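Local structure of lovastatin nonaketide synthase, polyketide synthase component (Aspergillus terreus, 7CPX) at residues 41-46 and 67-72; 63-68 and 224-229; 134-139 and 935-940. The protein builds the nonaketide dihydromonacolin L, the precursor of lovastatin, from nine malonyl-CoA units on a carrier-bound chain, using NADPH and S-adenosylmethionine. The protein carries 2 engineered substitutions. One frame throughout, in Å; residues are numbered along the deposited sequence.

Contact 1: residues 41-46 and 67-72; sequences QSRIPK and APYAYV
Gln41 sets its CG between its own backbone N and carbonyl carbon (chi1 72°), and a second bend at chi2 swings the carboxamide alongside Tyr69 CB while Gln41 CB rests on Tyr71. Arg43 uses a different combination: CG lies opposite the backbone N (chi1 -158°), and a fold at chi2 lays the guanidinium across Pro68. Between them runs a minimal antiparallel pairing of strands 42-43 and 69-70. Ser42 and Ala70 form its hydrogen-bonded pair, with Ser42 N 3.0 Å from Ala70 O and Ala70 N 3.1 Å from Ser42 O. A third bond continues past the strand, from Ile44 N to Pro68 O at 3.2 Å; proline, with no N-H to give, still serves well as an acceptor here.

Flat groups flank the strand pair. Gln41 CB sits almost centrally over one face of Tyr71, 3.5 Å from the ring centroid, a CH-pi contact. Gln41 NE2 is hydrogen-bonded to Gly230 O, which anchors the amide beside Tyr69. Pro68 CB lies 3.4 Å above the guanidinium plane of Arg43, and the Tyr69 ring stands nearly perpendicular to that plane, at 85°. The flat cation thus has an apolar surface under one face, while its NH2 forms a salt bridge with Asp52 and Tyr55 adds a cation-pi contact.

Beyond Arg43 the side-chain contacts become apolar: Ile44 CD1 reaches the small Ala70 methyl, and Pro45 CD meets Val72 CG1 tip to tip at 4.0 Å. In the ketosynthase, Ile44 and Ala70 pack on Phe217 of helix 214-222, and the Tyr71 backbone is bonded to Arg244 and Glu246, just ahead of strand 247-255.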
loop_
_atom_site.group_PDB
_atom_site.type_symbol
_atom_site.label_atom_id
_atom_site.label_comp_id
_atom_site.label_asym_id
_atom_site.label_seq_id
_atom_site.Cartn_x
_atom_site.Cartn_y
_atom_site.Cartn_z
ATOM N N GLN A 41 -33.107 -8.822 -15.659
ATOM C CA GLN A 41 -32.019 -8.764 -14.694
ATOM C C GLN A 41 -30.811 -9.541 -15.199
ATOM O O GLN A 41 -30.936 -10.567 -15.872
ATOM C CB GLN A 41 -32.470 -9.322 -13.346
ATOM C CG GLN A 41 -32.642 -10.829 -13.323
ATOM C CD GLN A 41 -31.405 -11.546 -12.827
ATOM O OE1 GLN A 41 -30.666 -12.149 -13.605
ATOM N NE2 GLN A 41 -31.173 -11.487 -11.522
ATOM N N SER A 42 -29.627 -9.037 -14.865
ATOM C CA SER A 42 -28.383 -9.645 -15.305
ATOM C C SER A 42 -27.296 -9.342 -14.286
ATOM O O SER A 42 -27.441 -8.461 -13.434
ATOM C CB SER A 42 -27.969 -9.133 -16.689
ATOM O OG SER A 42 -27.784 -7.729 -16.676
ATOM N N ARG A 43 -26.202 -10.089 -14.386
ATOM C CA ARG A 43 -25.056 -9.850 -13.523
ATOM C C ARG A 43 -24.558 -8.425 -13.713
ATOM O O ARG A 43 -24.547 -7.897 -14.828
ATOM C CB ARG A 43 -23.940 -10.845 -13.843
ATOM C CG ARG A 43 -22.935 -11.054 -12.722
ATOM C CD ARG A 43 -23.414 -12.106 -11.736
ATOM N NE ARG A 43 -22.367 -12.494 -10.799
ATOM C CZ ARG A 43 -22.472 -13.487 -9.927
ATOM N NH1 ARG A 43 -23.569 -14.224 -9.846
ATOM N NH2 ARG A 43 -21.452 -13.751 -9.117
ATOM N N ILE A 44 -24.159 -7.795 -12.614
ATOM C CA ILE A 44 -23.666 -6.421 -12.657
ATOM C C ILE A 44 -22.536 -6.354 -13.678
ATOM O O ILE A 44 -21.472 -6.948 -13.453
ATOM C CB ILE A 44 -23.184 -5.943 -11.279
ATOM C CG1 ILE A 44 -24.244 -6.197 -10.203
ATOM C CG2 ILE A 44 -22.847 -4.468 -11.337
ATOM C CD1 ILE A 44 -25.591 -5.601 -10.509
ATOM N N PRO A 45 -22.707 -5.656 -14.801
ATOM C CA PRO A 45 -21.642 -5.632 -15.809
ATOM C C PRO A 45 -20.350 -5.071 -15.238
ATOM O O PRO A 45 -20.354 -4.140 -14.430
ATOM C CB PRO A 45 -22.211 -4.729 -16.909
ATOM C CG PRO A 45 -23.681 -4.753 -16.709
ATOM C CD PRO A 45 -23.887 -4.890 -15.236
ATOM N N LYS A 46 -19.229 -5.651 -15.674
ATOM C CA LYS A 46 -17.930 -5.164 -15.227
ATOM C C LYS A 46 -17.710 -3.720 -15.653
ATOM O O LYS A 46 -16.913 -3.005 -15.037
ATOM C CB LYS A 46 -16.820 -6.058 -15.777
ATOM C CG LYS A 46 -16.981 -7.528 -15.424
ATOM C CD LYS A 46 -15.956 -8.387 -16.143
ATOM C CE LYS A 46 -16.223 -9.867 -15.927
ATOM N NZ LYS A 46 -15.277 -10.727 -16.691
ATOM N N ALA A 67 -26.068 -9.878 -3.419
ATOM C CA ALA A 67 -26.915 -9.658 -4.587
ATOM C C ALA A 67 -26.038 -9.265 -5.768
ATOM O O ALA A 67 -25.858 -8.069 -6.045
ATOM C CB ALA A 67 -27.960 -8.577 -4.305
ATOM N N PRO A 68 -25.465 -10.224 -6.496
ATOM C CA PRO A 68 -24.635 -9.892 -7.658
ATOM C C PRO A 68 -25.413 -9.616 -8.934
ATOM O O PRO A 68 -24.800 -9.533 -10.001
ATOM C CB PRO A 68 -23.770 -11.149 -7.812
ATOM C CG PRO A 68 -24.660 -12.246 -7.364
ATOM C CD PRO A 68 -25.496 -11.676 -6.246
ATOM N N TYR A 69 -26.732 -9.478 -8.853
ATOM C CA TYR A 69 -27.570 -9.217 -10.010
ATOM C C TYR A 69 -28.320 -7.908 -9.818
ATOM O O TYR A 69 -28.456 -7.401 -8.701
ATOM C CB TYR A 69 -28.578 -10.347 -10.243
ATOM C CG TYR A 69 -27.973 -11.729 -10.263
ATOM C CD1 TYR A 69 -27.399 -12.241 -11.417
ATOM C CD2 TYR A 69 -27.984 -12.527 -9.130
ATOM C CE1 TYR A 69 -26.848 -13.505 -11.440
ATOM C CE2 TYR A 69 -27.436 -13.793 -9.143
ATOM C CZ TYR A 69 -26.869 -14.278 -10.300
ATOM O OH TYR A 69 -26.321 -15.540 -10.317
ATOM N N ALA A 70 -28.808 -7.367 -10.927
ATOM C CA ALA A 70 -29.603 -6.151 -10.897
ATOM C C ALA A 70 -30.229 -5.954 -12.266
ATOM O O ALA A 70 -29.732 -6.460 -13.276
ATOM C CB ALA A 70 -28.763 -4.934 -10.513
ATOM N N TYR A 71 -31.331 -5.207 -12.283
ATOM C CA TYR A 71 -31.997 -4.830 -13.525
ATOM C C TYR A 71 -31.292 -3.584 -14.055
ATOM O O TYR A 71 -31.736 -2.446 -13.886
ATOM C CB TYR A 71 -33.483 -4.603 -13.288
ATOM C CG TYR A 71 -34.233 -5.841 -12.842
ATOM C CD1 TYR A 71 -34.029 -6.386 -11.584
ATOM C CD2 TYR A 71 -35.153 -6.458 -13.676
ATOM C CE1 TYR A 71 -34.714 -7.510 -11.172
ATOM C CE2 TYR A 71 -35.842 -7.583 -13.272
ATOM C CZ TYR A 71 -35.622 -8.105 -12.019
ATOM O OH TYR A 71 -36.307 -9.227 -11.616
ATOM N N VAL A 72 -30.161 -3.818 -14.699
ATOM C CA VAL A 72 -29.240 -2.765 -15.109
ATOM C C VAL A 72 -29.613 -2.269 -16.496
ATOM O O VAL A 72 -30.101 -3.022 -17.345
ATOM C CB VAL A 72 -27.785 -3.279 -15.069
ATOM C CG1 VAL A 72 -26.816 -2.174 -15.441
ATOM C CG2 VAL A 72 -27.452 -3.836 -13.696
#

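Contact 2: residues 63-68 and 224-229; sequences GRTNAP and SMLSPS
Thr65 OG1 accepts a weak hydrogen bond from Ala67 N, 3.4 Å away, has a second weak partner in Phe217 O, and touches Leu226 CD1 at 3.9 Å. The setting is a pair of irregular loops in the thiolase-type ketosynthase fold. One of them, 224-229, leaves helix 214-222 through a Schellman motif whose positive-phi position is Ser224.

The loops meet without a conventional hydrogen bond between them, and shape does most of the work. Leu226 points toward 63-68 and brings its CB to 3.6 Å from Ala67 CB. Its CD1 also approaches this methyl, while Ser227 O abuts it from the backbone, 3.4 Å from Ala67 CB; a residue as small as alanine fits between the two. Leu226 packs on Phe217 as well, and its side chain is about 7 Å from that of His367 and about 9 Å from that of Cys181, both predicted catalytic residues. Just before Leu226, Met225 packs on Ala152 of the second subunit. Ser227 OG finds its hydrogen-bond partners elsewhere, at Asp240 and Arg231.

With its CG between the backbone N and carbonyl carbon (chi1 59°), Asn66 runs alongside the Pro228 ring, the two side chains pointing the same way. The amide end is fixed from outside: OD1 is hydrogen-bonded to Ser221 OG, on the helix that leads into the opposite loop. ND2 then lies against the flank of the proline, 3.8 Å from Pro228 CB. The closest link between the two backbones is a CA-H...O contact, with Pro228 CA 3.2 Å from Asn66 O.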
loop_
_atom_site.group_PDB
_atom_site.type_symbol
_atom_site.label_atom_id
_atom_site.label_comp_id
_atom_site.label_asym_id
_atom_site.label_seq_id
_atom_site.Cartn_x
_atom_site.Cartn_y
_atom_site.Cartn_z
ATOM N N GLY A 63 -17.796 -5.857 3.720
ATOM C CA GLY A 63 -17.402 -5.349 2.416
ATOM C C GLY A 63 -17.783 -6.250 1.263
ATOM O O GLY A 63 -17.031 -6.355 0.286
ATOM N N ARG A 64 -18.941 -6.901 1.347
ATOM C CA ARG A 64 -19.425 -7.769 0.285
ATOM C C ARG A 64 -20.921 -7.556 0.113
ATOM O O ARG A 64 -21.587 -6.944 0.953
ATOM C CB ARG A 64 -19.147 -9.249 0.576
ATOM C CG ARG A 64 -17.709 -9.578 0.925
ATOM C CD ARG A 64 -16.771 -9.478 -0.262
ATOM N NE ARG A 64 -15.437 -9.949 0.092
ATOM C CZ ARG A 64 -15.061 -11.221 0.072
ATOM N NH1 ARG A 64 -15.880 -12.180 -0.328
ATOM N NH2 ARG A 64 -13.834 -11.541 0.472
ATOM N N THR A 65 -21.447 -8.073 -0.993
ATOM C CA THR A 65 -22.876 -8.032 -1.271
ATOM C C THR A 65 -23.318 -9.401 -1.763
ATOM O O THR A 65 -22.648 -10.004 -2.605
ATOM C CB THR A 65 -23.210 -6.961 -2.316
ATOM O OG1 THR A 65 -24.624 -6.933 -2.543
ATOM C CG2 THR A 65 -22.497 -7.248 -3.627
ATOM N N ASN A 66 -24.439 -9.884 -1.241
ATOM C CA ASN A 66 -24.984 -11.174 -1.642
ATOM C C ASN A 66 -25.872 -11.079 -2.873
ATOM O O ASN A 66 -26.378 -12.108 -3.332
ATOM C CB ASN A 66 -25.773 -11.798 -0.488
ATOM C CG ASN A 66 -26.920 -10.924 -0.026
ATOM O OD1 ASN A 66 -26.945 -9.722 -0.290
ATOM N ND2 ASN A 66 -27.874 -11.524 0.676
ATOM N N ALA A 67 -26.068 -9.878 -3.419
ATOM C CA ALA A 67 -26.915 -9.658 -4.587
ATOM C C ALA A 67 -26.038 -9.265 -5.768
ATOM O O ALA A 67 -25.858 -8.069 -6.045
ATOM C CB ALA A 67 -27.960 -8.577 -4.305
ATOM N N PRO A 68 -25.465 -10.224 -6.496
ATOM C CA PRO A 68 -24.635 -9.892 -7.658
ATOM C C PRO A 68 -25.413 -9.616 -8.934
ATOM O O PRO A 68 -24.800 -9.533 -10.001
ATOM C CB PRO A 68 -23.770 -11.149 -7.812
ATOM C CG PRO A 68 -24.660 -12.246 -7.364
ATOM C CD PRO A 68 -25.496 -11.676 -6.246
ATOM N N SER A 224 -29.329 -7.285 4.672
ATOM C CA SER A 224 -29.998 -8.353 3.931
ATOM C C SER A 224 -31.221 -7.832 3.185
ATOM O O SER A 224 -32.133 -8.595 2.855
ATOM C CB SER A 224 -30.390 -9.506 4.857
ATOM O OG SER A 224 -30.934 -10.587 4.120
ATOM N N MET A 225 -31.254 -6.525 2.917
ATOM C CA MET A 225 -32.373 -5.947 2.183
ATOM C C MET A 225 -32.440 -6.480 0.758
ATOM O O MET A 225 -33.531 -6.754 0.245
ATOM C CB MET A 225 -32.259 -4.424 2.174
ATOM C CG MET A 225 -32.373 -3.790 3.547
ATOM S SD MET A 225 -31.849 -2.065 3.571
ATOM C CE MET A 225 -32.982 -1.343 2.388
ATOM N N LEU A 226 -31.292 -6.632 0.104
ATOM C CA LEU A 226 -31.266 -7.059 -1.284
ATOM C C LEU A 226 -31.622 -8.535 -1.409
ATOM O O LEU A 226 -31.506 -9.317 -0.463
ATOM C CB LEU A 226 -29.891 -6.809 -1.904
ATOM C CG LEU A 226 -29.374 -5.374 -1.844
ATOM C CD1 LEU A 226 -28.134 -5.219 -2.701
ATOM C CD2 LEU A 226 -30.444 -4.386 -2.276
ATOM N N SER A 227 -32.058 -8.908 -2.605
ATOM C CA SER A 227 -32.400 -10.293 -2.887
ATOM C C SER A 227 -31.157 -11.044 -3.347
ATOM O O SER A 227 -30.617 -10.727 -4.413
ATOM C CB SER A 227 -33.476 -10.366 -3.962
ATOM O OG SER A 227 -33.738 -11.706 -4.333
ATOM N N PRO A 228 -30.669 -12.032 -2.592
ATOM C CA PRO A 228 -29.525 -12.812 -3.089
ATOM C C PRO A 228 -29.812 -13.507 -4.405
ATOM O O PRO A 228 -28.904 -13.650 -5.234
ATOM C CB PRO A 228 -29.258 -13.812 -1.956
ATOM C CG PRO A 228 -30.530 -13.879 -1.190
ATOM C CD PRO A 228 -31.126 -12.512 -1.278
ATOM N N SER A 229 -31.054 -13.942 -4.623
ATOM C CA SER A 229 -31.426 -14.522 -5.907
ATOM C C SER A 229 -31.348 -13.505 -7.035
ATOM O O SER A 229 -31.293 -13.897 -8.205
ATOM C CB SER A 229 -32.839 -15.102 -5.833
ATOM O OG SER A 229 -33.778 -14.110 -5.457
#

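Contact 3: residues 134-139 and 935-940; sequences HDYETV and RYWVES
Tyr136 reaches out of its loop to touch both Trp937 and Val938, and it is the residue most buried by this contact. Its ring turns an edge to the face of the tryptophan, a T-shaped pair with six-membered rings 5.2 Å apart between centroids and planes at 75°. CE1 is the atom presented, 3.8 Å from Trp937 CE2. The hydroxyl continues past the indole to accept a bent hydrogen bond from Val938 N, and gives its own proton to Glu93 O. A tyrosine suits the place because it combines an aromatic edge for the indole with a polar end for two backbone groups.

Val139 adds an aliphatic contact to the same indole: its CG1, opposite the backbone N (chi1 166°), approaches the six-membered ring obliquely, 3.9 Å from Trp937 CZ3. Arg935, salt-bridged to Asp76, brings NH2 over the rim of the face opposite Tyr136, and Pro97 and Arg100 of helix 97-113 pack against Trp937 too. The arrangement is consistent with the post-acyltransferase linker of fatty acid and polyketide synthases, which returns to pack on the ketosynthase.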
loop_
_atom_site.group_PDB
_atom_site.type_symbol
_atom_site.label_atom_id
_atom_site.label_comp_id
_atom_site.label_asym_id
_atom_site.label_seq_id
_atom_site.Cartn_x
_atom_site.Cartn_y
_atom_site.Cartn_z
ATOM N N HIS A 134 -26.989 7.612 -4.898
ATOM C CA HIS A 134 -26.004 8.504 -5.493
ATOM C C HIS A 134 -24.629 7.853 -5.429
ATOM O O HIS A 134 -23.744 8.310 -4.699
ATOM C CB HIS A 134 -25.994 9.854 -4.770
ATOM C CG HIS A 134 -25.767 9.748 -3.292
ATOM N ND1 HIS A 134 -24.599 9.256 -2.752
ATOM C CD2 HIS A 134 -26.560 10.069 -2.243
ATOM C CE1 HIS A 134 -24.681 9.278 -1.435
ATOM N NE2 HIS A 134 -25.861 9.767 -1.099
ATOM N N ASP A 135 -24.451 6.769 -6.190
ATOM C CA ASP A 135 -23.147 6.127 -6.268
ATOM C C ASP A 135 -22.088 7.114 -6.733
ATOM O O ASP A 135 -20.995 7.183 -6.160
ATOM C CB ASP A 135 -23.219 4.923 -7.204
ATOM C CG ASP A 135 -24.131 3.833 -6.681
ATOM O OD1 ASP A 135 -24.719 4.020 -5.595
ATOM O OD2 ASP A 135 -24.262 2.790 -7.355
ATOM N N TYR A 136 -22.391 7.886 -7.772
ATOM C CA TYR A 136 -21.611 9.082 -8.041
ATOM C C TYR A 136 -21.780 10.047 -6.876
ATOM O O TYR A 136 -22.835 10.107 -6.239
ATOM C CB TYR A 136 -22.050 9.732 -9.351
ATOM C CG TYR A 136 -20.958 9.825 -10.394
ATOM C CD1 TYR A 136 -20.502 8.693 -11.052
ATOM C CD2 TYR A 136 -20.393 11.045 -10.732
ATOM C CE1 TYR A 136 -19.516 8.775 -12.010
ATOM C CE2 TYR A 136 -19.409 11.136 -11.690
ATOM C CZ TYR A 136 -18.971 9.999 -12.325
ATOM O OH TYR A 136 -17.983 10.086 -13.280
ATOM N N GLU A 137 -20.734 10.817 -6.602
ATOM C CA GLU A 137 -20.319 11.553 -5.418
ATOM C C GLU A 137 -19.612 10.615 -4.450
ATOM O O GLU A 137 -19.089 11.078 -3.436
ATOM C CB GLU A 137 -21.492 12.237 -4.687
ATOM C CG GLU A 137 -21.086 13.132 -3.524
ATOM C CD GLU A 137 -22.249 13.927 -2.967
ATOM O OE1 GLU A 137 -23.386 13.736 -3.449
ATOM O OE2 GLU A 137 -22.029 14.742 -2.047
ATOM N N THR A 138 -19.566 9.317 -4.732
ATOM C CA THR A 138 -18.712 8.376 -4.022
ATOM C C THR A 138 -17.709 7.721 -4.954
ATOM O O THR A 138 -16.505 7.741 -4.677
ATOM C CB THR A 138 -19.563 7.301 -3.332
ATOM O OG1 THR A 138 -20.541 7.927 -2.492
ATOM C CG2 THR A 138 -18.685 6.398 -2.494
ATOM N N VAL A 139 -18.175 7.148 -6.064
ATOM C CA VAL A 139 -17.264 6.584 -7.056
ATOM C C VAL A 139 -16.335 7.664 -7.590
ATOM O O VAL A 139 -15.110 7.501 -7.616
ATOM C CB VAL A 139 -18.063 5.921 -8.192
ATOM C CG1 VAL A 139 -17.162 5.633 -9.376
ATOM C CG2 VAL A 139 -18.716 4.652 -7.692
ATOM N N ARG A 935 -17.756 9.180 -23.958
ATOM C CA ARG A 935 -18.149 8.658 -22.654
ATOM C C ARG A 935 -17.625 9.600 -21.578
ATOM O O ARG A 935 -16.422 9.630 -21.301
ATOM C CB ARG A 935 -17.613 7.244 -22.451
ATOM C CG ARG A 935 -18.190 6.545 -21.235
ATOM C CD ARG A 935 -17.624 5.148 -21.069
ATOM N NE ARG A 935 -18.339 4.393 -20.045
ATOM C CZ ARG A 935 -18.063 4.437 -18.749
ATOM N NH1 ARG A 935 -17.086 5.191 -18.274
ATOM N NH2 ARG A 935 -18.788 3.706 -17.907
ATOM N N TYR A 936 -18.527 10.369 -20.974
ATOM C CA TYR A 936 -18.169 11.308 -19.915
ATOM C C TYR A 936 -18.292 10.586 -18.581
ATOM O O TYR A 936 -19.398 10.349 -18.087
ATOM C CB TYR A 936 -19.058 12.545 -19.971
ATOM C CG TYR A 936 -18.979 13.289 -21.283
ATOM C CD1 TYR A 936 -18.010 14.255 -21.497
ATOM C CD2 TYR A 936 -19.872 13.023 -22.308
ATOM C CE1 TYR A 936 -17.932 14.936 -22.692
ATOM C CE2 TYR A 936 -19.801 13.699 -23.508
ATOM C CZ TYR A 936 -18.831 14.655 -23.695
ATOM O OH TYR A 936 -18.755 15.334 -24.890
ATOM N N TRP A 937 -17.152 10.232 -17.994
ATOM C CA TRP A 937 -17.126 9.513 -16.731
ATOM C C TRP A 937 -15.849 9.874 -15.990
ATOM O O TRP A 937 -14.867 10.324 -16.586
ATOM C CB TRP A 937 -17.210 7.998 -16.946
ATOM C CG TRP A 937 -18.358 7.349 -16.242
ATOM C CD1 TRP A 937 -19.674 7.442 -16.568
ATOM C CD2 TRP A 937 -18.288 6.496 -15.096
ATOM N NE1 TRP A 937 -20.433 6.705 -15.694
ATOM C CE2 TRP A 937 -19.604 6.113 -14.780
ATOM C CE3 TRP A 937 -17.240 6.020 -14.306
ATOM C CZ2 TRP A 937 -19.900 5.276 -13.707
ATOM C CZ3 TRP A 937 -17.536 5.191 -13.242
ATOM C CH2 TRP A 937 -18.854 4.828 -12.952
ATOM N N VAL A 938 -15.872 9.666 -14.678
ATOM C CA VAL A 938 -14.739 9.957 -13.807
ATOM C C VAL A 938 -14.353 8.670 -13.099
ATOM O O VAL A 938 -15.198 8.028 -12.461
ATOM C CB VAL A 938 -15.066 11.062 -12.792
ATOM C CG1 VAL A 938 -13.911 11.250 -11.827
ATOM C CG2 VAL A 938 -15.378 12.362 -13.504
ATOM N N GLU A 939 -13.080 8.297 -13.203
ATOM C CA GLU A 939 -12.578 7.107 -12.524
ATOM C C GLU A 939 -11.088 7.278 -12.284
ATOM O O GLU A 939 -10.287 7.087 -13.203
ATOM C CB GLU A 939 -12.843 5.847 -13.338
ATOM C CG GLU A 939 -14.113 5.128 -12.962
ATOM C CD GLU A 939 -14.293 3.834 -13.727
ATOM O OE1 GLU A 939 -13.394 3.487 -14.522
ATOM O OE2 GLU A 939 -15.327 3.161 -13.535
ATOM N N SER A 940 -10.718 7.628 -11.057
ATOM C CA SER A 940 -9.327 7.503 -10.660
ATOM C C SER A 940 -8.904 6.052 -10.824
ATOM O O SER A 940 -9.654 5.131 -10.491
ATOM C CB SER A 940 -9.138 7.955 -9.213
ATOM O OG SER A 940 -7.795 7.782 -8.796
#

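Overall arrangement
All three contacts are largely buried, but they hold different parts together. Contacts 1 and 2 are neighbours within the ketosynthase: they share Ala67 and Pro68, touch where Tyr69 meets Ser229, and both pack on Phe217 of helix 214-222, not far from the predicted active site. Contact 1 relies on strand-like backbone bonds, whereas contact 2 rests on the fit of Ala67, Leu226, Asn66 and Pro228, with Asn66 OD1 and Ser227 OG bonded outside the pair. Contact 3, its centre about 18 Å from that of contact 1, lies away from the annotated sites and joins segments far apart in sequence through aromatic rings. Contacts 2 and 3 both also reach the second subunit.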